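Local coordinates for Blr3880 protein (Bradyrhizobium japonicum, PDB 2OOD) that probably catalyses the zinc-dependent hydrolytic deamination of guanine to xanthine and ammonia in guanine degradation, at residues P73-G78 with V407-N412; T132-A137 with E403-A408; R376-V381 with F442-V447. All blocks are in the same frame, centred on the assembly; numbering follows the deposited sequence.

Contact 1: residues P73-G78 with V407-N412; sequences PGFIDG and VALDPN
The ring of Phe75 is the one flat side chain in this contact. Leu409 approaches it obliquely: its methyl CD2 lies 4.2 Å from Phe75 CZ, the far end of the ring. The two side chains come from opposite directions. Other parts of the chain also pack on this ring: Val381 from a loop, and Met335 and Ile336 from helix 335-352. With CG anti to the carbonyl carbon (chi1 -55°), the Phe75 ring reaches across to Leu409. Val407 points toward the other segment, and its CG2 rests 4.3 Å from Gly74 CA. Here the backbones are nearest, with the CA atoms of Gly74 and Val407 5.5 Å apart. The contact is buried and modest, about 167 Å² over both sides. Just beyond Leu409 the chain turns. Asp410 OD1 accepts from Asn412 N at 3.0 Å, from above the carboxylate plane. This bond to the N two residues on closes an Asx turn. Strand 70-81 runs antiparallel to strand 406-409, and Gly74 bonds by its backbone to Asp405. Phe75 bonds by its backbone to Gly131 and Thr133. Further along, strand 70-81 carries His79 and His81, two zinc ligands. This is the first strand of the amidohydrolase TIM barrel, joined here at its end remote from the metal to the smaller beta structure beside the barrel.

Contact 2: residues T132-A137 with E403-A408; sequences TTTCQA and EADFVA
Thr133 and Asp405 touch directly, but without a polar bond between them. Thr133 OG1 lies 3.5 Å from Asp405 CB, and the side chains cross obliquely. Thr133 CG2 lies beside the backbone N and OG1 between N and the carbonyl carbon (chi1 56°), which sets OG1 against Asp405 CB. Thr134 comes in at about a right angle, its OG1 3.8 Å from Asp405 OD2. Two waters fill the polar link. One donates to Thr133 O at 2.8 Å and to Asp405 OD2 at 2.7 Å. The other donates to Asp405 OD2 at 2.8 Å and also bonds to Thr134 OG1. Its modelled bond to Thr133 OG1 is doubtfully short. Asp405 OD2 thus takes two waters. It also forms a salt bridge with Arg198, while OD1 accepts from Met459 N, so both ends of the carboxylate are held. The arginine probably keeps Asp405 ionised. Farther out, strand 453-458 packs Thr456 on Thr133 and Val458 on Asp405, strand 36-41 packs on Ala404 and Phe406, and strand 70-81 pairs with both 132-138 and 406-409.

Contact 3: residues R376-V381 with F442-V447; sequences RGFWSV and FAVMMV
Phe378 and Met445, a selenomethionine, reach for each other from opposite directions. The selenium lies 5.0 Å from the centroid of the Phe378 ring and 51° off the ring normal, an oblique Met-aromatic contact. Met445 CG adds an apolar touch, 3.5 Å from Phe378 CE2. The Met445 chain is extended beyond CG (chi2 174°), which carries SE along the ring. The modelled position of its methyl is doubtful. Val444 meets the ring differently: its CG1 lies at the ring edge, near the plane, 4.4 Å from Phe378 CZ. Replacing the Phe378 ring by the small methyl of an alanine is likely to leave the Met445 selenium without its aromatic partner and to open a gap beside Val444 CG1. The short helical segments are nearly perpendicular, at 85°, with axes 11.0 Å apart at closest. Helix 335-352 packs Leu339 on Met445 and Met335 on Val381. Phe378 also packs on Phe75 of strand 70-81, which ties its helix to the barrel. On helix 434-447, Phe442 meets Tyr91 of the second subunit edge-to-face and Met446 O bonds to Asn331 of the second subunit, so this helix also belongs to the dimer interface.

Contacts 1 and 2 share Val407 and Ala408, and their centres lie about 8 Å apart. Strand 70-81 joins them: Asp77 N and Thr134 O are 3.0 Å apart, a probable hydrogen bond. Contact 3 lies about 10 Å from contact 1, centre to centre, and touches it. Phe75 CZ is 3.9 Å from Phe378 CE1, and Ile76 N is 2.7 Å from Val381 O, a probable hydrogen bond. Contacts 2 and 3 do not touch; their nearest atoms are about 7 Å apart. None of the three lines the guanine pocket. The Thr134 side chain is about 12 Å from that of zinc ligand His79, which follows contact 1 directly on strand 70-81.

Contact 1: residues P73-G78 with V407-N412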
loop_
_atom_site.group_PDB
_atom_site.type_symbol
_atom_site.label_atom_id
_atom_site.label_comp_id
_atom_site.label_asym_id
_atom_site.label_seq_id
_atom_site.Cartn_x
_atom_site.Cartn_y
_atom_site.Cartn_z
ATOM N N PRO A 73 -1.891 22.709 0.070
ATOM C CA PRO A 73 -2.269 22.957 1.464
ATOM C C PRO A 73 -1.861 21.790 2.356
ATOM O O PRO A 73 -1.741 20.663 1.887
ATOM C CB PRO A 73 -3.782 23.115 1.381
ATOM C CG PRO A 73 -3.967 23.747 0.052
ATOM C CD PRO A 73 -3.042 22.929 -0.822
ATOM N N GLY A 74 -1.639 22.061 3.638
ATOM C CA GLY A 74 -1.257 20.999 4.552
ATOM C C GLY A 74 -2.324 19.919 4.628
ATOM O O GLY A 74 -3.508 20.224 4.715
ATOM N N PHE A 75 -1.909 18.656 4.610
ATOM C CA PHE A 75 -2.856 17.551 4.650
ATOM C C PHE A 75 -3.612 17.421 5.963
ATOM O O PHE A 75 -3.027 17.535 7.032
ATOM C CB PHE A 75 -2.141 16.241 4.338
ATOM C CG PHE A 75 -1.400 16.257 3.031
ATOM C CD1 PHE A 75 -1.871 17.009 1.955
ATOM C CD2 PHE A 75 -0.234 15.517 2.865
ATOM C CE1 PHE A 75 -1.196 17.026 0.737
ATOM C CE2 PHE A 75 0.451 15.529 1.642
ATOM C CZ PHE A 75 -0.037 16.288 0.581
ATOM N N ILE A 76 -4.917 17.186 5.869
ATOM C CA ILE A 76 -5.767 17.025 7.042
ATOM C C ILE A 76 -5.962 15.524 7.240
ATOM O O ILE A 76 -6.337 14.806 6.317
ATOM C CB ILE A 76 -7.173 17.648 6.843
ATOM C CG1 ILE A 76 -7.074 19.019 6.176
ATOM C CG2 ILE A 76 -7.871 17.793 8.190
ATOM C CD1 ILE A 76 -6.598 20.100 7.075
ATOM N N ASP A 77 -5.709 15.054 8.450
ATOM C CA ASP A 77 -5.851 13.643 8.788
ATOM C C ASP A 77 -6.937 13.608 9.863
ATOM O O ASP A 77 -6.714 14.020 10.996
ATOM C CB ASP A 77 -4.493 13.134 9.307
ATOM C CG ASP A 77 -4.564 11.777 9.969
ATOM O OD1 ASP A 77 -5.423 11.590 10.844
ATOM O OD2 ASP A 77 -3.744 10.898 9.643
ATOM N N GLY A 78 -8.120 13.136 9.504
ATOM C CA GLY A 78 -9.203 13.121 10.468
ATOM C C GLY A 78 -9.343 11.934 11.395
ATOM O O GLY A 78 -10.400 11.764 11.985
ATOM N N VAL A 407 2.560 22.304 2.240
ATOM C CA VAL A 407 3.585 21.313 1.969
ATOM C C VAL A 407 4.188 21.482 0.587
ATOM O O VAL A 407 3.485 21.739 -0.385
ATOM C CB VAL A 407 2.994 19.876 2.074
ATOM C CG1 VAL A 407 3.991 18.854 1.575
ATOM C CG2 VAL A 407 2.620 19.565 3.514
ATOM N N ALA A 408 5.501 21.345 0.501
ATOM C CA ALA A 408 6.170 21.445 -0.779
ATOM C C ALA A 408 6.435 20.013 -1.224
ATOM O O ALA A 408 7.249 19.308 -0.623
ATOM C CB ALA A 408 7.469 22.212 -0.639
ATOM N N LEU A 409 5.729 19.584 -2.267
ATOM C CA LEU A 409 5.871 18.233 -2.796
ATOM C C LEU A 409 6.915 18.151 -3.892
ATOM O O LEU A 409 6.991 19.023 -4.759
ATOM C CB LEU A 409 4.537 17.733 -3.362
ATOM C CG LEU A 409 3.347 17.515 -2.426
ATOM C CD1 LEU A 409 2.155 17.121 -3.256
ATOM C CD2 LEU A 409 3.653 16.440 -1.398
ATOM N N ASP A 410 7.726 17.103 -3.845
ATOM C CA ASP A 410 8.734 16.880 -4.866
ATOM C C ASP A 410 8.183 15.739 -5.704
ATOM O O ASP A 410 8.301 14.573 -5.334
ATOM C CB ASP A 410 10.066 16.475 -4.239
ATOM C CG ASP A 410 11.128 16.172 -5.281
ATOM O OD1 ASP A 410 10.819 16.248 -6.491
ATOM O OD2 ASP A 410 12.268 15.854 -4.893
ATOM N N PRO A 411 7.565 16.062 -6.849
ATOM C CA PRO A 411 6.994 15.025 -7.714
ATOM C C PRO A 411 7.933 13.894 -8.116
ATOM O O PRO A 411 7.480 12.851 -8.574
ATOM C CB PRO A 411 6.463 15.820 -8.912
ATOM C CG PRO A 411 7.314 17.049 -8.924
ATOM C CD PRO A 411 7.445 17.392 -7.469
ATOM N N ASN A 412 9.235 14.086 -7.931
ATOM C CA ASN A 412 10.199 13.054 -8.299
ATOM C C ASN A 412 10.575 12.121 -7.158
ATOM O O ASN A 412 11.312 11.158 -7.359
ATOM C CB ASN A 412 11.468 13.687 -8.877
ATOM C CG ASN A 412 11.285 14.151 -10.311
ATOM O OD1 ASN A 412 10.863 13.377 -11.170
ATOM N ND2 ASN A 412 11.610 15.413 -10.579
#

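Contact 2: residues T132-A137 with E403-A408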
loop_
_atom_site.group_PDB
_atom_site.type_symbol
_atom_site.label_atom_id
_atom_site.label_comp_id
_atom_site.label_asym_id
_atom_site.label_seq_id
_atom_site.Cartn_x
_atom_site.Cartn_y
_atom_site.Cartn_z
ATOM N N THR A 132 1.306 15.916 7.092
ATOM C CA THR A 132 0.109 16.246 7.866
ATOM C C THR A 132 0.370 17.390 8.823
ATOM O O THR A 132 1.250 17.301 9.668
ATOM C CB THR A 132 -0.388 15.044 8.703
ATOM O OG1 THR A 132 -0.764 13.970 7.833
ATOM C CG2 THR A 132 -1.589 15.440 9.539
ATOM N N THR A 133 -0.407 18.458 8.692
ATOM C CA THR A 133 -0.262 19.615 9.558
ATOM C C THR A 133 -1.410 19.726 10.559
ATOM O O THR A 133 -1.280 20.394 11.582
ATOM C CB THR A 133 -0.196 20.911 8.738
ATOM O OG1 THR A 133 -1.355 21.013 7.908
ATOM C CG2 THR A 133 1.034 20.923 7.874
ATOM N N THR A 134 -2.531 19.070 10.263
ATOM C CA THR A 134 -3.706 19.091 11.140
ATOM C C THR A 134 -4.282 17.685 11.272
ATOM O O THR A 134 -4.371 16.948 10.288
ATOM C CB THR A 134 -4.809 20.022 10.586
ATOM O OG1 THR A 134 -4.285 21.350 10.419
ATOM C CG2 THR A 134 -5.999 20.063 11.528
ATOM N N CYS A 135 -4.680 17.311 12.484
ATOM C CA CYS A 135 -5.233 15.980 12.712
ATOM C C CYS A 135 -6.238 15.922 13.861
ATOM O O CYS A 135 -6.185 16.723 14.792
ATOM C CB CYS A 135 -4.103 14.984 12.999
ATOM S SG CYS A 135 -3.331 15.186 14.636
ATOM N N GLN A 136 -7.167 14.974 13.777
ATOM C CA GLN A 136 -8.156 14.762 14.821
ATOM C C GLN A 136 -7.664 13.488 15.490
ATOM O O GLN A 136 -7.795 12.400 14.937
ATOM C CB GLN A 136 -9.543 14.557 14.221
ATOM C CG GLN A 136 -10.608 14.251 15.251
ATOM C CD GLN A 136 -11.996 14.362 14.682
ATOM O OE1 GLN A 136 -12.277 13.828 13.617
ATOM N NE2 GLN A 136 -12.878 15.057 15.390
ATOM N N ALA A 137 -7.097 13.628 16.684
ATOM C CA ALA A 137 -6.517 12.491 17.380
ATOM C C ALA A 137 -7.230 11.864 18.563
ATOM O O ALA A 137 -7.825 12.542 19.401
ATOM C CB ALA A 137 -5.105 12.845 17.800
ATOM N N GLU A 403 -5.330 30.070 7.659
ATOM C CA GLU A 403 -4.042 29.836 8.274
ATOM C C GLU A 403 -3.108 29.217 7.232
ATOM O O GLU A 403 -3.520 28.382 6.430
ATOM C CB GLU A 403 -4.251 28.954 9.499
ATOM C CG GLU A 403 -5.384 29.503 10.353
ATOM C CD GLU A 403 -5.574 28.773 11.657
ATOM O OE1 GLU A 403 -5.582 27.526 11.649
ATOM O OE2 GLU A 403 -5.731 29.449 12.694
ATOM N N ALA A 404 -1.853 29.650 7.236
ATOM C CA ALA A 404 -0.886 29.187 6.254
ATOM C C ALA A 404 -0.130 27.903 6.551
ATOM O O ALA A 404 1.051 27.943 6.881
ATOM C CB ALA A 404 0.104 30.300 5.963
ATOM N N ASP A 405 -0.805 26.763 6.439
ATOM C CA ASP A 405 -0.146 25.472 6.636
ATOM C C ASP A 405 0.026 24.941 5.224
ATOM O O ASP A 405 -0.922 24.959 4.451
ATOM C CB ASP A 405 -1.026 24.503 7.426
ATOM C CG ASP A 405 -1.224 24.929 8.861
ATOM O OD1 ASP A 405 -0.519 25.857 9.295
ATOM O OD2 ASP A 405 -2.075 24.334 9.558
ATOM N N PHE A 406 1.219 24.493 4.859
ATOM C CA PHE A 406 1.385 23.969 3.514
ATOM C C PHE A 406 2.544 23.009 3.364
ATOM O O PHE A 406 3.395 22.901 4.243
ATOM C CB PHE A 406 1.490 25.112 2.495
ATOM C CG PHE A 406 2.563 26.122 2.799
ATOM C CD1 PHE A 406 3.826 26.015 2.220
ATOM C CD2 PHE A 406 2.315 27.186 3.665
ATOM C CE1 PHE A 406 4.823 26.958 2.502
ATOM C CE2 PHE A 406 3.310 28.125 3.949
ATOM C CZ PHE A 406 4.559 28.007 3.366
ATOM N N VAL A 407 2.560 22.304 2.240
ATOM C CA VAL A 407 3.585 21.313 1.969
ATOM C C VAL A 407 4.188 21.482 0.587
ATOM O O VAL A 407 3.485 21.739 -0.385
ATOM C CB VAL A 407 2.994 19.876 2.074
ATOM C CG1 VAL A 407 3.991 18.854 1.575
ATOM C CG2 VAL A 407 2.620 19.565 3.514
ATOM N N ALA A 408 5.501 21.345 0.501
ATOM C CA ALA A 408 6.170 21.445 -0.779
ATOM C C ALA A 408 6.435 20.013 -1.224
ATOM O O ALA A 408 7.249 19.308 -0.623
ATOM C CB ALA A 408 7.469 22.212 -0.639
HETATM O O HOH W 1 -1.508 23.198 11.892
HETATM O O HOH W 2 -3.404 22.494 7.944
#

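Contact 3: residues R376-V381 with F442-V447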
loop_
_atom_site.group_PDB
_atom_site.type_symbol
_atom_site.label_atom_id
_atom_site.label_comp_id
_atom_site.label_asym_id
_atom_site.label_seq_id
_atom_site.Cartn_x
_atom_site.Cartn_y
_atom_site.Cartn_z
ATOM N N ARG A 376 -9.941 14.407 -6.906
ATOM C CA ARG A 376 -10.764 13.941 -5.797
ATOM C C ARG A 376 -9.932 13.558 -4.577
ATOM O O ARG A 376 -10.293 13.863 -3.439
ATOM C CB ARG A 376 -11.596 12.734 -6.243
ATOM C CG ARG A 376 -12.688 13.046 -7.251
ATOM C CD ARG A 376 -13.308 11.775 -7.803
ATOM N NE ARG A 376 -14.492 12.051 -8.612
ATOM C CZ ARG A 376 -15.172 11.126 -9.285
ATOM N NH1 ARG A 376 -14.782 9.864 -9.246
ATOM N NH2 ARG A 376 -16.247 11.459 -9.988
ATOM N N GLY A 377 -8.815 12.882 -4.824
ATOM C CA GLY A 377 -7.956 12.455 -3.735
ATOM C C GLY A 377 -7.324 13.592 -2.964
ATOM O O GLY A 377 -7.323 13.594 -1.736
ATOM N N PHE A 378 -6.777 14.564 -3.680
ATOM C CA PHE A 378 -6.138 15.698 -3.039
ATOM C C PHE A 378 -7.087 16.735 -2.474
ATOM O O PHE A 378 -6.699 17.530 -1.621
ATOM C CB PHE A 378 -5.136 16.326 -3.991
ATOM C CG PHE A 378 -3.808 15.667 -3.925
ATOM C CD1 PHE A 378 -2.994 15.853 -2.810
ATOM C CD2 PHE A 378 -3.394 14.786 -4.918
ATOM C CE1 PHE A 378 -1.794 15.174 -2.684
ATOM C CE2 PHE A 378 -2.189 14.099 -4.798
ATOM C CZ PHE A 378 -1.393 14.294 -3.676
ATOM N N TRP A 379 -8.324 16.733 -2.953
ATOM C CA TRP A 379 -9.323 17.640 -2.431
ATOM C C TRP A 379 -9.721 17.031 -1.085
ATOM O O TRP A 379 -9.924 17.740 -0.107
ATOM C CB TRP A 379 -10.538 17.690 -3.358
ATOM C CG TRP A 379 -11.723 18.426 -2.759
ATOM C CD1 TRP A 379 -11.924 19.774 -2.737
ATOM C CD2 TRP A 379 -12.844 17.844 -2.075
ATOM N NE1 TRP A 379 -13.098 20.069 -2.084
ATOM C CE2 TRP A 379 -13.680 18.902 -1.668
ATOM C CE3 TRP A 379 -13.219 16.532 -1.767
ATOM C CZ2 TRP A 379 -14.871 18.685 -0.971
ATOM C CZ3 TRP A 379 -14.404 16.319 -1.071
ATOM C CH2 TRP A 379 -15.213 17.389 -0.683
ATOM N N SER A 380 -9.807 15.702 -1.043
ATOM C CA SER A 380 -10.181 14.975 0.171
ATOM C C SER A 380 -9.215 15.111 1.337
ATOM O O SER A 380 -9.635 15.066 2.486
ATOM C CB SER A 380 -10.371 13.486 -0.131
ATOM O OG SER A 380 -11.572 13.258 -0.841
ATOM N N VAL A 381 -7.924 15.262 1.057
ATOM C CA VAL A 381 -6.948 15.401 2.131
ATOM C C VAL A 381 -6.677 16.870 2.470
ATOM O O VAL A 381 -5.817 17.175 3.295
ATOM C CB VAL A 381 -5.617 14.695 1.785
ATOM C CG1 VAL A 381 -5.861 13.213 1.572
ATOM C CG2 VAL A 381 -5.005 15.316 0.547
ATOM N N PHE A 442 -1.044 12.521 -9.205
ATOM C CA PHE A 442 -1.533 11.157 -9.173
ATOM C C PHE A 442 -0.329 10.226 -9.076
ATOM O O PHE A 442 -0.416 9.143 -8.505
ATOM C CB PHE A 442 -2.332 10.811 -10.429
ATOM C CG PHE A 442 -3.066 9.499 -10.326
ATOM C CD1 PHE A 442 -4.188 9.374 -9.501
ATOM C CD2 PHE A 442 -2.608 8.370 -10.996
ATOM C CE1 PHE A 442 -4.834 8.139 -9.347
ATOM C CE2 PHE A 442 -3.255 7.134 -10.841
ATOM C CZ PHE A 442 -4.362 7.027 -10.017
ATOM N N ALA A 443 0.794 10.643 -9.649
ATOM C CA ALA A 443 1.999 9.834 -9.590
ATOM C C ALA A 443 2.575 9.911 -8.176
ATOM O O ALA A 443 3.220 8.975 -7.714
ATOM C CB ALA A 443 3.010 10.327 -10.600
ATOM N N VAL A 444 2.355 11.031 -7.492
ATOM C CA VAL A 444 2.837 11.178 -6.126
ATOM C C VAL A 444 2.098 10.156 -5.270
ATOM O O VAL A 444 2.708 9.425 -4.494
ATOM C CB VAL A 444 2.554 12.584 -5.575
ATOM C CG1 VAL A 444 2.658 12.582 -4.070
ATOM C CG2 VAL A 444 3.543 13.567 -6.155
HETATM N N MSE A 445 0.777 10.115 -5.439
HETATM C CA MSE A 445 -0.110 9.196 -4.723
HETATM C C MSE A 445 0.211 7.719 -4.929
HETATM O O MSE A 445 0.423 6.976 -3.971
HETATM C CB MSE A 445 -1.558 9.369 -5.187
HETATM C CG MSE A 445 -2.329 10.559 -4.682
HETATM SE SE MSE A 445 -4.064 10.583 -5.616
HETATM C CE MSE A 445 -4.924 12.055 -4.667
HETATM N N MSE A 446 0.223 7.302 -6.194
HETATM C CA MSE A 446 0.425 5.904 -6.555
HETATM C C MSE A 446 1.841 5.379 -6.770
HETATM O O MSE A 446 2.107 4.216 -6.477
HETATM C CB MSE A 446 -0.403 5.582 -7.802
HETATM C CG MSE A 446 -1.821 6.126 -7.785
HETATM SE SE MSE A 446 -2.871 5.604 -6.218
HETATM C CE MSE A 446 -2.771 3.659 -6.412
ATOM N N VAL A 447 2.749 6.199 -7.291
ATOM C CA VAL A 447 4.107 5.717 -7.519
ATOM C C VAL A 447 5.088 6.134 -6.432
ATOM O O VAL A 447 6.114 5.482 -6.240
ATOM C CB VAL A 447 4.647 6.179 -8.881
ATOM C CG1 VAL A 447 5.959 5.495 -9.174
ATOM C CG2 VAL A 447 3.647 5.862 -9.961
#